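Side-chain contacts in RAP1B (Serratia marcescens, PDB 4AX2), which probably protects the bacterium from its own type VI-secreted amidase toxin, acting as a small helical immunity (self-resistance) protein: residues Ala26-Met31 against Arg68-Phe73; Lys38-Ser43 against Glu80-Leu85; Cys45-Ser50 against Asp59-Ala64. All blocks are in the same frame, centred on the assembly; numbering follows the deposited sequence. Where two conformers were deposited one is given.

Overall arrangement
The three contacts join separate parts of an all-helical chain, neighbouring helices in contact 3 and more distant elements in contacts 1 and 2. Contact 2 lies deepest, about 6 Å from the chain centre, and is purely aliphatic; contact 3 is also buried, its centre about 10 Å away, but made of alanines that let two antiparallel helices come close. Both use helix 33-49, and contact 3 is nested within the loop that contact 2 closes. Contact 1 lies farther out and is only partly buried, which suits its lysine chain laid over a tryptophan ring. It touches contact 2 where Arg-68 and Met-71 pack on Leu-40. All three also have residues within reach of the second subunit.

Contact 1 (Ala26-Met31 against Arg68-Phe73); sequences AFIKQM and REWMPF
Trp-70 meets Lys-29 and Ile-28 and gives nearly half of the surface buried here. The lysine comes in over one face of the ring: its CE lies 3.7 Å from the centroid of the six-membered ring of Trp-70, 28° off the normal, a CH-pi contact displaced toward the rim. The nearest ring atom is Trp-70 CZ3, at 3.3 Å from Lys-29 CE. A lysine suits this place because its methylenes are oily enough to lie against an aromatic face while NZ can still pair, weakly and at long range, with Asp-23. The first torsion sets CG opposite the carbonyl carbon (chi1 -68°), and the chain beyond is extended, which carries CE as far as the benzene part of the indole. Glu-69 CG covers the other face of the same ring, again toward the rim, so the indole lies between methylenes of two charged side chains.

The contact joins the short, weakly bonded helix 26-29 to the link between helices 55-67 and 75-89, a link in which Pro-72 centres an inverse gamma turn. Trp-136, from the C-terminal helix 136-140, adds an edge-to-face partner for Trp-70 and a cation-pi partner for Lys-29. Deeper in, Ile-28 CG2 touches Trp-70 CB at 3.9 Å, the two side chains crossing at about a right angle. This branched residue serves two neighbours at once: while CG2 meets the tryptophan, CG1 sits over the centre of the Phe-27 ring, 3.8 Å above its plane. Phe-27 in turn packs on Arg-113 of the second subunit.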
ATOM      1  N   ALA A  26       0.962  16.482  -1.496  1.00 26.72           N
ATOM      2  CA  ALA A  26       2.364  16.878  -1.522  1.00 26.69           C
ATOM      3  C   ALA A  26       3.272  15.664  -1.699  1.00 25.56           C
ATOM      4  O   ALA A  26       4.232  15.691  -2.465  1.00 25.73           O
ATOM      5  CB  ALA A  26       2.730  17.641  -0.249  1.00 27.67           C
ATOM      6  N   PHE A  27       2.969  14.573  -0.996  1.00 24.25           N
ATOM      7  CA  PHE A  27       3.831  13.398  -1.079  1.00 23.47           C
ATOM      8  C   PHE A  27       3.773  12.674  -2.438  1.00 22.83           C
ATOM      9  O   PHE A  27       4.732  12.013  -2.825  1.00 23.11           O
ATOM     10  CB  PHE A  27       3.552  12.430   0.097  1.00 23.39           C
ATOM     11  CG  PHE A  27       2.336  11.578  -0.072  1.00 22.47           C
ATOM     12  CD1 PHE A  27       1.066  12.086   0.182  1.00 22.87           C
ATOM     13  CD2 PHE A  27       2.456  10.238  -0.405  1.00 21.58           C
ATOM     14  CE1 PHE A  27      -0.060  11.283   0.042  1.00 21.99           C
ATOM     15  CE2 PHE A  27       1.337   9.439  -0.548  1.00 20.55           C
ATOM     16  CZ  PHE A  27       0.081   9.957  -0.319  1.00 20.79           C
ATOM     17  N   ILE A  28       2.665  12.811  -3.156  1.00 22.00           N
ATOM     18  CA  ILE A  28       2.501  12.237  -4.507  1.00 21.73           C
ATOM     19  C   ILE A  28       3.269  13.068  -5.556  1.00 22.27           C
ATOM     20  O   ILE A  28       3.896  12.535  -6.489  1.00 21.24           O
ATOM     21  CB  ILE A  28       0.992  12.201  -4.891  1.00 21.69           C
ATOM     22  CG1 ILE A  28       0.178  11.315  -3.937  1.00 22.41           C
ATOM     23  CG2 ILE A  28       0.772  11.676  -6.314  1.00 21.49           C
ATOM     24  CD1 ILE A  28       0.647   9.876  -3.958  1.00 22.87           C
ATOM     25  N   LYS A  29       3.223  14.380  -5.369  1.00 23.01           N
ATOM     26  CA  LYS A  29       3.846  15.332  -6.297  1.00 24.05           C
ATOM     27  C   LYS A  29       5.368  15.227  -6.320  1.00 24.79           C
ATOM     28  O   LYS A  29       5.987  15.646  -7.284  1.00 25.52           O
ATOM     29  CB  LYS A  29       3.433  16.750  -5.928  1.00 24.51           C
ATOM     30  CG  LYS A  29       1.963  17.000  -6.174  1.00 25.01           C
ATOM     31  CD  LYS A  29       1.554  18.399  -5.774  1.00 26.81           C
ATOM     32  CE  LYS A  29       0.225  18.763  -6.398  1.00 28.08           C
ATOM     33  NZ  LYS A  29      -0.257  20.093  -5.920  1.00 30.40           N
ATOM     34  N   GLN A  30       5.954  14.662  -5.259  1.00 26.00           N
ATOM     35  CA  GLN A  30       7.393  14.417  -5.186  1.00 27.33           C
ATOM     36  C   GLN A  30       7.821  13.043  -5.748  1.00 26.30           C
ATOM     37  O   GLN A  30       9.024  12.767  -5.860  1.00 24.99           O
ATOM     38  CB  GLN A  30       7.917  14.649  -3.761  0.70 30.75           C
ATOM     39  CG  GLN A  30       7.396  13.696  -2.711  0.70 31.77           C
ATOM     40  CD  GLN A  30       7.953  14.002  -1.340  0.70 34.65           C
ATOM     41  OE1 GLN A  30       8.647  13.174  -0.737  0.70 37.90           O
ATOM     42  NE2 GLN A  30       7.670  15.202  -0.840  0.70 35.36           N
ATOM     43  N   MET A  31       6.863  12.187  -6.105  1.00 24.56           N
ATOM     44  CA  MET A  31       7.179  10.831  -6.573  1.00 24.25           C
ATOM     45  C   MET A  31       7.541  10.807  -8.039  1.00 24.35           C
ATOM     46  O   MET A  31       6.923  11.502  -8.820  1.00 24.08           O
ATOM     47  CB  MET A  31       5.978   9.899  -6.456  1.00 23.22           C
ATOM     48  CG  MET A  31       5.684   9.422  -5.066  1.00 24.16           C
ATOM     49  SD  MET A  31       4.142   8.514  -5.063  1.00 23.40           S
ATOM     50  CE  MET A  31       4.149   8.184  -3.288  1.00 23.05           C
ATOM     51  N   ARG A  68      -4.590  10.253 -10.964  1.00 24.04           N
ATOM     52  CA  ARG A  68      -4.376  10.579 -12.366  1.00 25.56           C
ATOM     53  C   ARG A  68      -4.116  12.077 -12.585  1.00 26.15           C
ATOM     54  O   ARG A  68      -3.487  12.447 -13.571  1.00 26.84           O
ATOM     55  CB  ARG A  68      -5.564  10.126 -13.199  1.00 27.31           C
ATOM     56  CG  ARG A  68      -5.817   8.620 -13.117  1.00 29.92           C
ATOM     57  CD  ARG A  68      -7.027   8.199 -13.917  1.00 32.34           C
ATOM     58  NE  ARG A  68      -8.231   8.919 -13.505  1.00 35.17           N
ATOM     59  CZ  ARG A  68      -9.460   8.424 -13.559  1.00 37.64           C
ATOM     60  NH1 ARG A  68      -9.673   7.194 -14.006  1.00 41.67           N
ATOM     61  NH2 ARG A  68     -10.483   9.167 -13.171  1.00 36.11           N
ATOM     62  N   GLU A  69      -4.585  12.934 -11.678  1.00 26.64           N
ATOM     63  CA  GLU A  69      -4.365  14.379 -11.823  1.00 28.74           C
ATOM     64  C   GLU A  69      -2.866  14.724 -11.731  1.00 27.35           C
ATOM     65  O   GLU A  69      -2.447  15.741 -12.264  1.00 28.09           O
ATOM     66  CB  GLU A  69      -5.178  15.173 -10.780  1.00 31.82           C
ATOM     67  CG  GLU A  69      -5.070  16.688 -10.932  1.00 35.95           C
ATOM     68  CD  GLU A  69      -6.101  17.497 -10.144  1.00 37.70           C
ATOM     69  OE1 GLU A  69      -6.772  16.937  -9.253  1.00 39.41           O
ATOM     70  OE2 GLU A  69      -6.231  18.721 -10.410  1.00 42.93           O
ATOM     71  N   TRP A  70      -2.064  13.862 -11.103  1.00 25.09           N
ATOM     72  CA  TRP A  70      -0.686  14.220 -10.753  1.00 24.97           C
ATOM     73  C   TRP A  70       0.351  13.528 -11.589  1.00 24.30           C
ATOM     74  O   TRP A  70       1.530  13.508 -11.226  1.00 24.55           O
ATOM     75  CB  TRP A  70      -0.457  13.990  -9.253  1.00 24.11           C
ATOM     76  CG  TRP A  70      -1.609  14.582  -8.489  1.00 25.52           C
ATOM     77  CD1 TRP A  70      -2.592  13.914  -7.755  1.00 25.39           C
ATOM     78  CD2 TRP A  70      -1.999  15.991  -8.468  1.00 26.17           C
ATOM     79  NE1 TRP A  70      -3.504  14.805  -7.249  1.00 26.30           N
ATOM     80  CE2 TRP A  70      -3.211  16.072  -7.658  1.00 26.89           C
ATOM     81  CE3 TRP A  70      -1.464  17.158  -9.002  1.00 27.57           C
ATOM     82  CZ2 TRP A  70      -3.840  17.278  -7.407  1.00 28.13           C
ATOM     83  CZ3 TRP A  70      -2.115  18.376  -8.751  1.00 29.03           C
ATOM     84  CH2 TRP A  70      -3.277  18.430  -7.973  1.00 28.80           C
ATOM     85  N   MET A  71      -0.077  12.980 -12.721  1.00 24.09           N
ATOM     86  CA  MET A  71       0.829  12.339 -13.672  1.00 23.57           C
ATOM     87  C   MET A  71       0.301  12.386 -15.098  1.00 23.75           C
ATOM     88  O   MET A  71      -0.910  12.346 -15.316  1.00 22.72           O
ATOM     89  CB  MET A  71       1.027  10.867 -13.275  1.00 22.56           C
ATOM     90  CG  MET A  71      -0.279  10.114 -13.062  1.00 22.30           C
ATOM     91  SD  MET A  71       0.065   8.343 -12.962  1.00 21.72           S
ATOM     92  CE  MET A  71      -1.572   7.749 -12.488  1.00 20.83           C
ATOM     93  N   PRO A  72       1.212  12.419 -16.093  1.00 23.63           N
ATOM     94  CA  PRO A  72       0.794  12.396 -17.495  1.00 25.31           C
ATOM     95  C   PRO A  72       0.466  10.954 -17.935  1.00 26.03           C
ATOM     96  O   PRO A  72       1.184  10.340 -18.725  1.00 24.85           O
ATOM     97  CB  PRO A  72       2.003  12.985 -18.223  1.00 25.12           C
ATOM     98  CG  PRO A  72       3.160  12.561 -17.402  1.00 24.50           C
ATOM     99  CD  PRO A  72       2.670  12.526 -15.962  1.00 23.57           C
ATOM    100  N   PHE A  73      -0.624  10.445 -17.371  1.00 27.19           N
ATOM    101  CA  PHE A  73      -1.041   9.050 -17.467  1.00 28.16           C
ATOM    102  C   PHE A  73      -1.772   8.814 -18.783  1.00 31.34           C
ATOM    103  O   PHE A  73      -2.513   9.684 -19.268  1.00 31.26           O
ATOM    104  CB  PHE A  73      -1.994   8.779 -16.300  1.00 27.14           C
ATOM    105  CG  PHE A  73      -2.453   7.358 -16.176  1.00 26.73           C
ATOM    106  CD1 PHE A  73      -1.542   6.325 -16.000  1.00 26.55           C
ATOM    107  CD2 PHE A  73      -3.806   7.060 -16.184  1.00 28.25           C
ATOM    108  CE1 PHE A  73      -1.974   5.020 -15.838  1.00 26.94           C
ATOM    109  CE2 PHE A  73      -4.251   5.750 -16.044  1.00 28.83           C
ATOM    110  CZ  PHE A  73      -3.332   4.724 -15.886  1.00 27.42           C
TER

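Contact 2 (Lys38-Ser43 against Glu80-Leu85); sequences KELALS and EKINVL
Leu-40 and Ala-41, consecutive on helix 33-49, both rest against one methyl group of Ile-82. Leu-40 comes first: its CG stands opposite the backbone N (chi1 179°), and the branch so placed brings CD2 to 4.0 Å from Ile-82 CG2. The side chain starts out alongside the facing helix and closes the distance only at its tip, where leucine's length is useful. Ala-41 reaches the same Ile-82 CG2 with its CB, at 4.1 Å. Its small side chain suits the point where the two backbones are nearest, the CA atoms of Ala-41 and Ile-82 being 6.5 Å apart. The CB of Ile-82 points toward helix 33-49, and its beta-branch offers CG2, anti to the backbone N, as the methyl both partners touch. Ser-43, two residues on, gives its hydroxyl to its own helix: OG donates to Glu-39 O at 2.9 Å, from the carbonyl face opposite that used by Ser-43 N. A buried hydroxyl is thereby satisfied. Around this aliphatic centre, Met-67 of helix 55-67 packs on Leu-40, Leu-123 of helix 118-126 packs on Ile-82, and the buried Glu-39 bonds His-116 of the second subunit at OE1 and Gln-35 and Tyr-115 at OE2.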
ATOM      1  N   LYS A  38       1.733   3.115  -9.572  1.00 17.94           N
ATOM      2  CA  LYS A  38       1.636   2.003  -8.584  1.00 18.11           C
ATOM      3  C   LYS A  38       0.694   2.355  -7.437  1.00 17.87           C
ATOM      4  O   LYS A  38      -0.049   1.507  -6.978  1.00 16.80           O
ATOM      5  CB  LYS A  38       3.000   1.574  -8.056  0.70 17.57           C
ATOM      6  CG  LYS A  38       3.936   1.083  -9.148  0.70 17.43           C
ATOM      7  CD  LYS A  38       4.872  -0.028  -8.688  0.70 18.30           C
ATOM      8  CE  LYS A  38       5.869   0.409  -7.613  0.70 18.54           C
ATOM      9  NZ  LYS A  38       6.665  -0.733  -7.021  0.70 18.97           N
ATOM     10  N   GLU A  39       0.711   3.619  -6.995  1.00 18.07           N
ATOM     11  CA  GLU A  39      -0.219   4.071  -5.961  1.00 18.40           C
ATOM     12  C   GLU A  39      -1.654   3.935  -6.456  1.00 18.49           C
ATOM     13  O   GLU A  39      -2.545   3.537  -5.696  1.00 17.70           O
ATOM     14  CB  GLU A  39       0.013   5.527  -5.562  1.00 19.39           C
ATOM     15  CG  GLU A  39       1.435   5.877  -5.156  1.00 20.46           C
ATOM     16  CD  GLU A  39       1.938   5.083  -3.971  1.00 22.43           C
ATOM     17  OE1 GLU A  39       1.466   5.369  -2.852  1.00 23.68           O
ATOM     18  OE2 GLU A  39       2.846   4.250  -4.155  1.00 25.20           O
ATOM     19  N   LEU A  40      -1.887   4.298  -7.719  1.00 18.31           N
ATOM     20  CA  LEU A  40      -3.223   4.163  -8.294  1.00 18.71           C
ATOM     21  C   LEU A  40      -3.628   2.686  -8.304  1.00 18.56           C
ATOM     22  O   LEU A  40      -4.735   2.325  -7.874  1.00 18.64           O
ATOM     23  CB  LEU A  40      -3.259   4.732  -9.722  1.00 19.01           C
ATOM     24  CG  LEU A  40      -4.576   4.655 -10.497  1.00 20.05           C
ATOM     25  CD1 LEU A  40      -4.592   5.725 -11.584  1.00 20.22           C
ATOM     26  CD2 LEU A  40      -4.801   3.276 -11.121  1.00 20.92           C
ATOM     27  N   ALA A  41      -2.718   1.842  -8.784  1.00 17.88           N
ATOM     28  CA  ALA A  41      -2.988   0.407  -8.888  1.00 17.97           C
ATOM     29  C   ALA A  41      -3.295  -0.227  -7.530  1.00 17.49           C
ATOM     30  O   ALA A  41      -4.253  -0.981  -7.408  1.00 18.18           O
ATOM     31  CB  ALA A  41      -1.827  -0.321  -9.571  1.00 18.72           C
ATOM     32  N   LEU A  42      -2.485   0.083  -6.528  1.00 17.01           N
ATOM     33  CA  LEU A  42      -2.714  -0.416  -5.160  1.00 16.94           C
ATOM     34  C   LEU A  42      -4.078   0.048  -4.626  1.00 17.44           C
ATOM     35  O   LEU A  42      -4.872  -0.756  -4.130  1.00 17.12           O
ATOM     36  CB  LEU A  42      -1.571   0.075  -4.259  1.00 16.72           C
ATOM     37  CG  LEU A  42      -1.694  -0.249  -2.761  1.00 16.17           C
ATOM     38  CD1 LEU A  42      -1.941  -1.739  -2.513  1.00 15.81           C
ATOM     39  CD2 LEU A  42      -0.457   0.218  -2.021  1.00 16.36           C
ATOM     40  N   SER A  43      -4.349   1.349  -4.732  1.00 17.72           N
ATOM     41  CA  SER A  43      -5.589   1.909  -4.206  1.00 18.86           C
ATOM     42  C   SER A  43      -6.808   1.270  -4.870  1.00 18.32           C
ATOM     43  O   SER A  43      -7.774   0.920  -4.206  1.00 18.35           O
ATOM     44  CB  SER A  43      -5.629   3.440  -4.391  1.00 20.04           C
ATOM     45  OG  SER A  43      -4.548   4.077  -3.735  1.00 22.59           O
ATOM     46  N   GLU A  80      -7.671   0.066 -18.554  1.00 28.45           N
ATOM     47  CA  GLU A  80      -7.882  -1.376 -18.671  1.00 28.34           C
ATOM     48  C   GLU A  80      -6.590  -2.163 -18.548  1.00 27.46           C
ATOM     49  O   GLU A  80      -6.617  -3.276 -18.063  1.00 28.20           O
ATOM     50  CB  GLU A  80      -8.649  -1.753 -19.937  1.00 29.30           C
ATOM     51  CG  GLU A  80     -10.031  -1.137 -20.016  1.00 29.96           C
ATOM     52  CD  GLU A  80     -10.938  -1.448 -18.825  1.00 30.34           C
ATOM     53  OE1 GLU A  80     -10.672  -2.414 -18.075  1.00 28.90           O
ATOM     54  OE2 GLU A  80     -11.952  -0.711 -18.660  1.00 30.94           O
ATOM     55  N   LYS A  81      -5.463  -1.605 -18.972  1.00 26.97           N
ATOM     56  CA  LYS A  81      -4.193  -2.304 -18.793  0.70 27.16           C
ATOM     57  C   LYS A  81      -3.920  -2.513 -17.292  1.00 24.95           C
ATOM     58  O   LYS A  81      -3.607  -3.634 -16.869  1.00 23.16           O
ATOM     59  CB  LYS A  81      -3.041  -1.568 -19.490  0.70 28.72           C
ATOM     60  CG  LYS A  81      -3.003  -1.805 -20.996  0.70 31.37           C
ATOM     61  CD  LYS A  81      -1.710  -1.326 -21.643  0.70 32.64           C
ATOM     62  CE  LYS A  81      -1.599  -1.748 -23.107  0.70 34.97           C
ATOM     63  NZ  LYS A  81      -1.210  -3.185 -23.285  0.70 37.10           N
ATOM     64  N   ILE A  82      -4.068  -1.453 -16.495  1.00 23.40           N
ATOM     65  CA  ILE A  82      -3.962  -1.563 -15.021  1.00 22.54           C
ATOM     66  C   ILE A  82      -4.992  -2.530 -14.449  1.00 22.22           C
ATOM     67  O   ILE A  82      -4.683  -3.352 -13.614  1.00 20.98           O
ATOM     68  CB  ILE A  82      -4.120  -0.185 -14.346  1.00 22.19           C
ATOM     69  CG1 ILE A  82      -2.868   0.666 -14.583  1.00 22.77           C
ATOM     70  CG2 ILE A  82      -4.380  -0.312 -12.836  1.00 22.60           C
ATOM     71  CD1 ILE A  82      -1.622   0.116 -13.885  1.00 24.11           C
ATOM     72  N   ASN A  83      -6.233  -2.441 -14.931  1.00 22.82           N
ATOM     73  CA  ASN A  83      -7.298  -3.249 -14.369  1.00 22.65           C
ATOM     74  C   ASN A  83      -7.133  -4.720 -14.689  1.00 23.08           C
ATOM     75  O   ASN A  83      -7.355  -5.548 -13.836  1.00 22.56           O
ATOM     76  CB  ASN A  83      -8.673  -2.717 -14.770  1.00 24.09           C
ATOM     77  CG  ASN A  83      -9.044  -1.469 -14.003  1.00 24.44           C
ATOM     78  OD1 ASN A  83      -8.211  -0.882 -13.309  1.00 22.76           O
ATOM     79  ND2 ASN A  83     -10.300  -1.049 -14.126  1.00 25.86           N
ATOM     80  N   VAL A  84      -6.726  -5.043 -15.915  1.00 24.02           N
ATOM     81  CA  VAL A  84      -6.402  -6.435 -16.244  1.00 24.83           C
ATOM     82  C   VAL A  84      -5.286  -6.980 -15.302  1.00 24.49           C
ATOM     83  O   VAL A  84      -5.395  -8.090 -14.780  1.00 25.25           O
ATOM     84  CB  VAL A  84      -6.009  -6.597 -17.721  1.00 24.98           C
ATOM     85  CG1 VAL A  84      -5.401  -7.968 -17.962  1.00 26.63           C
ATOM     86  CG2 VAL A  84      -7.228  -6.400 -18.649  1.00 25.83           C
ATOM     87  N   LEU A  85      -4.240  -6.196 -15.089  1.00 24.27           N
ATOM     88  CA  LEU A  85      -3.157  -6.619 -14.175  1.00 23.81           C
ATOM     89  C   LEU A  85      -3.665  -6.821 -12.741  1.00 23.33           C
ATOM     90  O   LEU A  85      -3.384  -7.853 -12.126  1.00 24.43           O
ATOM     91  CB  LEU A  85      -1.981  -5.650 -14.241  1.00 23.48           C
ATOM     92  CG  LEU A  85      -0.750  -6.090 -13.439  1.00 23.59           C
ATOM     93  CD1 LEU A  85      -0.241  -7.444 -13.931  1.00 25.13           C
ATOM     94  CD2 LEU A  85       0.304  -4.997 -13.527  1.00 22.55           C
TER

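Contact 3 (Cys45-Ser50 against Asp59-Ala64); sequences CLAQVS and DAARTA. With EDO (1,2-ethanediol), chain H.
Two helices joined by a short connection, 33-49 and 55-67, form an antiparallel alpha-hairpin, and this contact is its close-packed alanine interface. The segment axes approach to 7.9 Å at an angle of 155°, a spacing that small side chains permit. Ala-47 and Ala-60 point at each other, their CB atoms 3.8 Å apart, and each methyl also rests on a backbone nitrogen across the interface: Ala-60 CB lies 3.6 Å from Ala-47 N, and Ala-47 CB lies 3.5 Å from Ala-61 N. Ala-61 widens the patch, its CB 4.0 Å from Ala-47 CB, while Leu-46 CB lies alongside Ala-60. There is no hydrogen bond between the segments; two hydroxyls instead bond within their own segments. Ser-50 OG donates to Leu-46 O at 2.8 Å, and Thr-63 OG1 donates to Asp-59 O from above the carbonyl plane, across from Thr-63 N. Arg-62 bonds Ser-104 of the second subunit through NH1, and its NH2 makes a nearly straight (170°) but weak bond to O2 of an ethanediol, probably left from crystallisation, at the edge of the guanidinium. The hairpin is fastened to helix 107-116 by the disulfide between Cys-45 and Cys-111, with Ile-86 of helix 75-89 also against Cys-45. Both helices meet the second subunit: Leu-46 packs on Leu-46 of that subunit, and Asp-59 bonds its Thr-108 and the backbone N of its Val-107.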
ATOM      1  N   CYS A  45      -6.892  -1.713  -6.393  1.00 18.13           N
ATOM      2  CA  CYS A  45      -6.939  -3.106  -5.963  1.00 18.62           C
ATOM      3  C   CYS A  45      -7.673  -3.182  -4.623  1.00 18.77           C
ATOM      4  O   CYS A  45      -8.581  -4.002  -4.442  1.00 19.51           O
ATOM      5  CB  CYS A  45      -5.517  -3.670  -5.851  1.00 18.62           C
ATOM      6  SG  CYS A  45      -5.415  -5.427  -5.496  1.00 19.63           S
ATOM      7  N   LEU A  46      -7.309  -2.294  -3.700  1.00 18.83           N
ATOM      8  CA  LEU A  46      -7.937  -2.265  -2.382  1.00 18.93           C
ATOM      9  C   LEU A  46      -9.436  -1.967  -2.489  1.00 19.86           C
ATOM     10  O   LEU A  46     -10.228  -2.593  -1.805  1.00 20.13           O
ATOM     11  CB  LEU A  46      -7.245  -1.244  -1.480  1.00 18.53           C
ATOM     12  CG  LEU A  46      -5.798  -1.588  -1.121  1.00 18.68           C
ATOM     13  CD1 LEU A  46      -5.091  -0.417  -0.414  1.00 18.53           C
ATOM     14  CD2 LEU A  46      -5.778  -2.838  -0.248  1.00 18.69           C
ATOM     15  N   ALA A  47      -9.809  -1.023  -3.355  1.00 20.98           N
ATOM     16  CA  ALA A  47     -11.239  -0.753  -3.642  1.00 21.76           C
ATOM     17  C   ALA A  47     -11.981  -1.987  -4.137  1.00 22.96           C
ATOM     18  O   ALA A  47     -13.127  -2.243  -3.728  1.00 24.16           O
ATOM     19  CB  ALA A  47     -11.374   0.377  -4.655  1.00 21.35           C
ATOM     20  N   GLN A  48     -11.341  -2.767  -5.005  1.00 22.66           N
ATOM     21  CA  GLN A  48     -11.994  -3.926  -5.628  1.00 22.73           C
ATOM     22  C   GLN A  48     -12.116  -5.131  -4.713  1.00 23.66           C
ATOM     23  O   GLN A  48     -13.049  -5.915  -4.849  1.00 24.36           O
ATOM     24  CB  GLN A  48     -11.290  -4.311  -6.939  1.00 22.43           C
ATOM     25  CG  GLN A  48     -11.454  -3.254  -8.017  1.00 22.59           C
ATOM     26  CD  GLN A  48     -10.749  -3.602  -9.312  1.00 22.17           C
ATOM     27  OE1 GLN A  48     -10.308  -4.740  -9.497  1.00 22.13           O
ATOM     28  NE2 GLN A  48     -10.660  -2.628 -10.234  1.00 22.10           N
ATOM     29  N   VAL A  49     -11.217  -5.264  -3.751  1.00 22.86           N
ATOM     30  CA  VAL A  49     -11.255  -6.416  -2.833  1.00 24.35           C
ATOM     31  C   VAL A  49     -12.046  -6.169  -1.561  1.00 25.67           C
ATOM     32  O   VAL A  49     -12.157  -7.065  -0.712  1.00 27.55           O
ATOM     33  CB  VAL A  49      -9.845  -6.931  -2.491  1.00 22.79           C
ATOM     34  CG1 VAL A  49      -9.112  -7.327  -3.764  1.00 23.30           C
ATOM     35  CG2 VAL A  49      -9.073  -5.903  -1.669  1.00 22.22           C
ATOM     36  N   SER A  50     -12.591  -4.965  -1.418  1.00 26.99           N
ATOM     37  CA  SER A  50     -13.389  -4.613  -0.262  1.00 29.39           C
ATOM     38  C   SER A  50     -14.826  -4.478  -0.771  1.00 33.33           C
ATOM     39  O   SER A  50     -15.095  -4.706  -1.951  1.00 35.30           O
ATOM     40  CB  SER A  50     -12.856  -3.332   0.413  1.00 27.02           C
ATOM     41  OG  SER A  50     -12.643  -2.290  -0.507  1.00 25.56           O
ATOM     42  N   ASP A  59     -13.767   5.173  -0.777  1.00 23.43           N
ATOM     43  CA  ASP A  59     -12.609   6.016  -0.438  1.00 23.09           C
ATOM     44  C   ASP A  59     -11.380   5.613  -1.260  1.00 21.17           C
ATOM     45  O   ASP A  59     -10.733   6.467  -1.859  1.00 20.83           O
ATOM     46  CB  ASP A  59     -12.328   5.864   1.065  1.00 23.61           C
ATOM     47  CG  ASP A  59     -11.237   6.799   1.572  1.00 24.12           C
ATOM     48  OD1 ASP A  59     -10.043   6.576   1.249  1.00 23.51           O
ATOM     49  OD2 ASP A  59     -11.572   7.706   2.362  1.00 26.22           O
ATOM     50  N   ALA A  60     -11.091   4.305  -1.305  1.00 20.68           N
ATOM     51  CA  ALA A  60      -9.961   3.775  -2.064  1.00 19.20           C
ATOM     52  C   ALA A  60     -10.099   4.044  -3.574  1.00 19.64           C
ATOM     53  O   ALA A  60      -9.114   4.384  -4.243  1.00 18.98           O
ATOM     54  CB  ALA A  60      -9.791   2.270  -1.785  1.00 18.73           C
ATOM     55  N   ALA A  61     -11.313   3.880  -4.101  1.00 20.77           N
ATOM     56  CA  ALA A  61     -11.596   4.149  -5.535  1.00 21.10           C
ATOM     57  C   ALA A  61     -11.323   5.596  -5.882  1.00 22.42           C
ATOM     58  O   ALA A  61     -10.638   5.901  -6.869  1.00 21.79           O
ATOM     59  CB  ALA A  61     -13.042   3.785  -5.869  1.00 22.35           C
ATOM     60  N   ARG A  62     -11.839   6.498  -5.060  1.00 23.29           N
ATOM     61  CA  ARG A  62     -11.646   7.920  -5.285  1.00 24.49           C
ATOM     62  C   ARG A  62     -10.193   8.330  -5.146  1.00 23.41           C
ATOM     63  O   ARG A  62      -9.710   9.207  -5.876  1.00 22.66           O
ATOM     64  CB  ARG A  62     -12.542   8.721  -4.332  1.00 26.97           C
ATOM     65  CG  ARG A  62     -14.018   8.628  -4.703  1.00 29.77           C
ATOM     66  CD  ARG A  62     -14.912   9.205  -3.615  1.00 32.39           C
ATOM     67  NE  ARG A  62     -16.285   9.386  -4.090  1.00 34.40           N
ATOM     68  CZ  ARG A  62     -17.333   9.659  -3.313  1.00 36.97           C
ATOM     69  NH1 ARG A  62     -17.209   9.776  -1.991  1.00 37.08           N
ATOM     70  NH2 ARG A  62     -18.532   9.814  -3.872  1.00 38.93           N
ATOM     71  N   THR A  63      -9.495   7.728  -4.190  1.00 22.99           N
ATOM     72  CA  THR A  63      -8.036   7.962  -4.041  1.00 22.15           C
ATOM     73  C   THR A  63      -7.279   7.524  -5.305  1.00 21.32           C
ATOM     74  O   THR A  63      -6.429   8.253  -5.824  1.00 20.43           O
ATOM     75  CB  THR A  63      -7.499   7.191  -2.826  1.00 22.52           C
ATOM     76  OG1 THR A  63      -8.133   7.683  -1.636  1.00 23.30           O
ATOM     77  CG2 THR A  63      -5.950   7.287  -2.708  1.00 21.01           C
ATOM     78  N   ALA A  64      -7.599   6.332  -5.800  1.00 21.02           N
ATOM     79  CA  ALA A  64      -7.006   5.832  -7.052  1.00 20.67           C
ATOM     80  C   ALA A  64      -7.255   6.809  -8.189  1.00 21.23           C
ATOM     81  O   ALA A  64      -6.319   7.240  -8.884  1.00 20.67           O
ATOM     82  CB  ALA A  64      -7.557   4.455  -7.405  1.00 20.22           C
TER
HETATM   83  C1  EDO H1157     -16.464  10.551  -7.415  1.00 62.34           C
HETATM   84  O1  EDO H1157     -15.922  11.859  -7.192  1.00 64.97           O
HETATM   85  C2  EDO H1157     -17.999  10.608  -7.359  1.00 62.44           C
HETATM   86  O2  EDO H1157     -18.544   9.308  -7.076  1.00 62.26           O